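Local coordinates for putative exported protein (Bordetella pertussis Tohama I, PDB 2PFZ), which binds pyroglutamic acid as a periplasmic solute receptor, probably delivering it to a tripartite ATP-independent transporter, at residues A[61-66]-A[208-213]. Residues are numbered along the deposited sequence; the frame is centred on the assembly and turned at random.
Sequences IGEILL and NAVLVN
Gly62 and Leu211 pair through two backbone hydrogen bonds, and Ile64 and Ala209 do the same two residues along. These rungs join strands 61-65 and 207-213 as antiparallel neighbours in a three-stranded sheet of a DctP-type periplasmic binding protein. The axes of the short segments 61-65 and 208-213 run 153° apart, so the pair is somewhat twisted. Strand 111-118 flanks 207-213 on its other edge.

Ile61, Glu63, Leu65, Asn208, Val210 and Val212 share one face. Its apolar half is tightly packed. The Ile61 side chain touches both valines: CG1 of Ile61 is 3.7 Å from CG1 of Val210, and CD1 of Ile61 is 3.7 Å from CG2 of Val212. With CG1 anti to the backbone N (chi1 180°) and CD1 roughly extended beyond it, the branch reaches both valines. Helix 14-30 covers this face through Phe22 and Leu19.

The other face is also buried but more loosely joined across the strands, and Gly62 adds no side chain to it. Ile64 meets Leu211 at about a right angle, with CD1 of Ile64 3.9 Å from CD1 of Leu211. Beyond the strand end, CD2 of Leu66 reaches CB of Ala209 at 3.7 Å.

The polar end lies toward the ligand, and the Leu65 side chain is about 4 Å from bound pyroglutamic acid. OG1 of Thr7 is hydrogen-bonded to OE1 of Glu63. Asn208 OD1 accepts from NE1 of Trp119, a pocket residue, and probably helps position that indole. The amide plane of Asn208 is turned 76° from the carboxylate plane of Glu63, and its ND2 gives OE2 of Glu63 a weak, bent hydrogen bond of 2.9 Å.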
ATOM      1  N   ILE A  61       5.380 -14.243  -9.954  1.00 16.86           N
ATOM      2  CA  ILE A  61       4.333 -13.257  -9.659  1.00 15.09           C
ATOM      3  C   ILE A  61       4.480 -12.899  -8.189  1.00 15.48           C
ATOM      4  O   ILE A  61       4.954 -13.726  -7.393  1.00 15.15           O
ATOM      5  CB  ILE A  61       2.943 -13.883  -9.992  1.00 15.60           C
ATOM      6  CG1 ILE A  61       1.776 -12.913  -9.708  1.00 14.40           C
ATOM      7  CG2 ILE A  61       2.749 -15.204  -9.232  1.00 13.46           C
ATOM      8  CD1 ILE A  61       0.497 -13.167 -10.587  1.00 15.13           C
ATOM      9  N   GLY A  62       4.106 -11.675  -7.796  1.00 15.77           N
ATOM     10  CA  GLY A  62       4.294 -11.279  -6.412  1.00 15.14           C
ATOM     11  C   GLY A  62       3.613  -9.959  -6.107  1.00 15.48           C
ATOM     12  O   GLY A  62       3.447  -9.136  -6.994  1.00 16.13           O
ATOM     13  N   GLU A  63       3.232  -9.769  -4.848  1.00 15.11           N
ATOM     14  CA  GLU A  63       2.558  -8.544  -4.413  1.00 15.17           C
ATOM     15  C   GLU A  63       3.527  -7.629  -3.649  1.00 15.06           C
ATOM     16  O   GLU A  63       4.198  -8.065  -2.677  1.00 15.53           O
ATOM     17  CB  GLU A  63       1.364  -8.881  -3.520  1.00 15.18           C
ATOM     18  CG  GLU A  63       0.529  -7.634  -3.244  1.00 15.14           C
ATOM     19  CD  GLU A  63      -0.234  -7.679  -1.962  1.00 14.80           C
ATOM     20  OE1 GLU A  63       0.304  -8.159  -0.919  1.00 15.00           O
ATOM     21  OE2 GLU A  63      -1.374  -7.175  -2.003  1.00 14.81           O
ATOM     22  N   ILE A  64       3.617  -6.376  -4.090  1.00 14.89           N
ATOM     23  CA  ILE A  64       4.447  -5.386  -3.415  1.00 14.34           C
ATOM     24  C   ILE A  64       3.592  -4.192  -2.956  1.00 13.98           C
ATOM     25  O   ILE A  64       2.454  -4.042  -3.398  1.00 13.88           O
ATOM     26  CB  ILE A  64       5.593  -4.826  -4.316  1.00 14.55           C
ATOM     27  CG1 ILE A  64       5.034  -4.165  -5.588  1.00 13.48           C
ATOM     28  CG2 ILE A  64       6.682  -5.900  -4.633  1.00 13.63           C
ATOM     29  CD1 ILE A  64       5.919  -3.055  -6.118  1.00 10.99           C
ATOM     30  N   LEU A  65       4.153  -3.380  -2.061  1.00 13.21           N
ATOM     31  CA  LEU A  65       3.608  -2.079  -1.691  1.00 13.04           C
ATOM     32  C   LEU A  65       4.441  -1.096  -2.481  1.00 13.02           C
ATOM     33  O   LEU A  65       5.669  -1.038  -2.289  1.00 12.38           O
ATOM     34  CB  LEU A  65       3.848  -1.809  -0.206  1.00 12.81           C
ATOM     35  CG  LEU A  65       3.446  -0.421   0.297  1.00 13.86           C
ATOM     36  CD1 LEU A  65       1.950  -0.333   0.349  1.00 15.19           C
ATOM     37  CD2 LEU A  65       4.115  -0.163   1.668  1.00 14.41           C
ATOM     38  N   LEU A  66       3.808  -0.331  -3.364  1.00 13.28           N
ATOM     39  CA  LEU A  66       4.585   0.514  -4.292  1.00 13.43           C
ATOM     40  C   LEU A  66       5.558   1.417  -3.553  1.00 14.21           C
ATOM     41  O   LEU A  66       6.721   1.540  -3.941  1.00 15.65           O
ATOM     42  CB  LEU A  66       3.663   1.365  -5.170  1.00 13.73           C
ATOM     43  CG  LEU A  66       2.746   0.607  -6.132  1.00 12.83           C
ATOM     44  CD1 LEU A  66       1.706   1.513  -6.767  1.00 14.19           C
ATOM     45  CD2 LEU A  66       3.590  -0.089  -7.184  1.00 16.03           C
ATOM     46  N   ASN A 208      -0.964  -1.488  -3.092  1.00 13.77           N
ATOM     47  CA  ASN A 208      -0.184  -2.680  -3.464  1.00 13.95           C
ATOM     48  C   ASN A 208      -0.286  -2.906  -4.959  1.00 14.34           C
ATOM     49  O   ASN A 208      -1.207  -2.390  -5.606  1.00 14.86           O
ATOM     50  CB  ASN A 208      -0.681  -3.900  -2.684  1.00 13.92           C
ATOM     51  CG  ASN A 208      -0.296  -3.838  -1.224  1.00 14.18           C
ATOM     52  OD1 ASN A 208       0.421  -2.929  -0.799  1.00 14.87           O
ATOM     53  ND2 ASN A 208      -0.774  -4.794  -0.441  1.00 13.99           N
ATOM     54  N   ALA A 209       0.647  -3.675  -5.515  1.00 14.16           N
ATOM     55  CA  ALA A 209       0.615  -4.015  -6.918  1.00 13.36           C
ATOM     56  C   ALA A 209       1.031  -5.460  -7.035  1.00 13.28           C
ATOM     57  O   ALA A 209       1.973  -5.916  -6.367  1.00 11.98           O
ATOM     58  CB  ALA A 209       1.591  -3.145  -7.723  1.00 13.54           C
ATOM     59  N   VAL A 210       0.338  -6.175  -7.910  1.00 13.39           N
ATOM     60  CA  VAL A 210       0.745  -7.537  -8.222  1.00 13.77           C
ATOM     61  C   VAL A 210       1.532  -7.471  -9.532  1.00 14.24           C
ATOM     62  O   VAL A 210       1.008  -7.022 -10.557  1.00 14.19           O
ATOM     63  CB  VAL A 210      -0.464  -8.466  -8.321  1.00 14.21           C
ATOM     64  CG1 VAL A 210      -0.041  -9.849  -8.857  1.00 13.69           C
ATOM     65  CG2 VAL A 210      -1.122  -8.587  -6.936  1.00 14.64           C
ATOM     66  N   LEU A 211       2.797  -7.879  -9.453  1.00 14.91           N
ATOM     67  CA  LEU A 211       3.746  -7.819 -10.559  1.00 15.57           C
ATOM     68  C   LEU A 211       3.949  -9.216 -11.079  1.00 16.20           C
ATOM     69  O   LEU A 211       3.856 -10.178 -10.326  1.00 16.31           O
ATOM     70  CB  LEU A 211       5.096  -7.298 -10.087  1.00 14.95           C
ATOM     71  CG  LEU A 211       5.155  -6.055  -9.198  1.00 15.51           C
ATOM     72  CD1 LEU A 211       6.638  -5.673  -8.987  1.00 14.38           C
ATOM     73  CD2 LEU A 211       4.373  -4.895  -9.806  1.00 18.85           C
ATOM     74  N   VAL A 212       4.235  -9.301 -12.373  1.00 17.13           N
ATOM     75  CA  VAL A 212       4.451 -10.572 -13.056  1.00 17.79           C
ATOM     76  C   VAL A 212       5.770 -10.481 -13.818  1.00 18.04           C
ATOM     77  O   VAL A 212       6.068  -9.463 -14.482  1.00 18.37           O
ATOM     78  CB  VAL A 212       3.278 -10.882 -14.047  1.00 17.49           C
ATOM     79  CG1 VAL A 212       3.580 -12.126 -14.883  1.00 17.06           C
ATOM     80  CG2 VAL A 212       1.976 -11.097 -13.308  1.00 20.20           C
ATOM     81  N   ASN A 213       6.578 -11.535 -13.721  1.00 18.83           N
ATOM     82  CA  ASN A 213       7.779 -11.641 -14.546  1.00 19.32           C
ATOM     83  C   ASN A 213       7.428 -11.884 -16.036  1.00 19.58           C
ATOM     84  O   ASN A 213       6.715 -12.850 -16.360  1.00 19.66           O
ATOM     85  CB  ASN A 213       8.698 -12.753 -14.018  1.00 19.02           C
ATOM     86  CG  ASN A 213       9.974 -12.876 -14.825  1.00 19.72           C
ATOM     87  OD1 ASN A 213      10.012 -13.566 -15.856  1.00 19.14           O
ATOM     88  ND2 ASN A 213      11.031 -12.213 -14.364  1.00 18.73           N
TER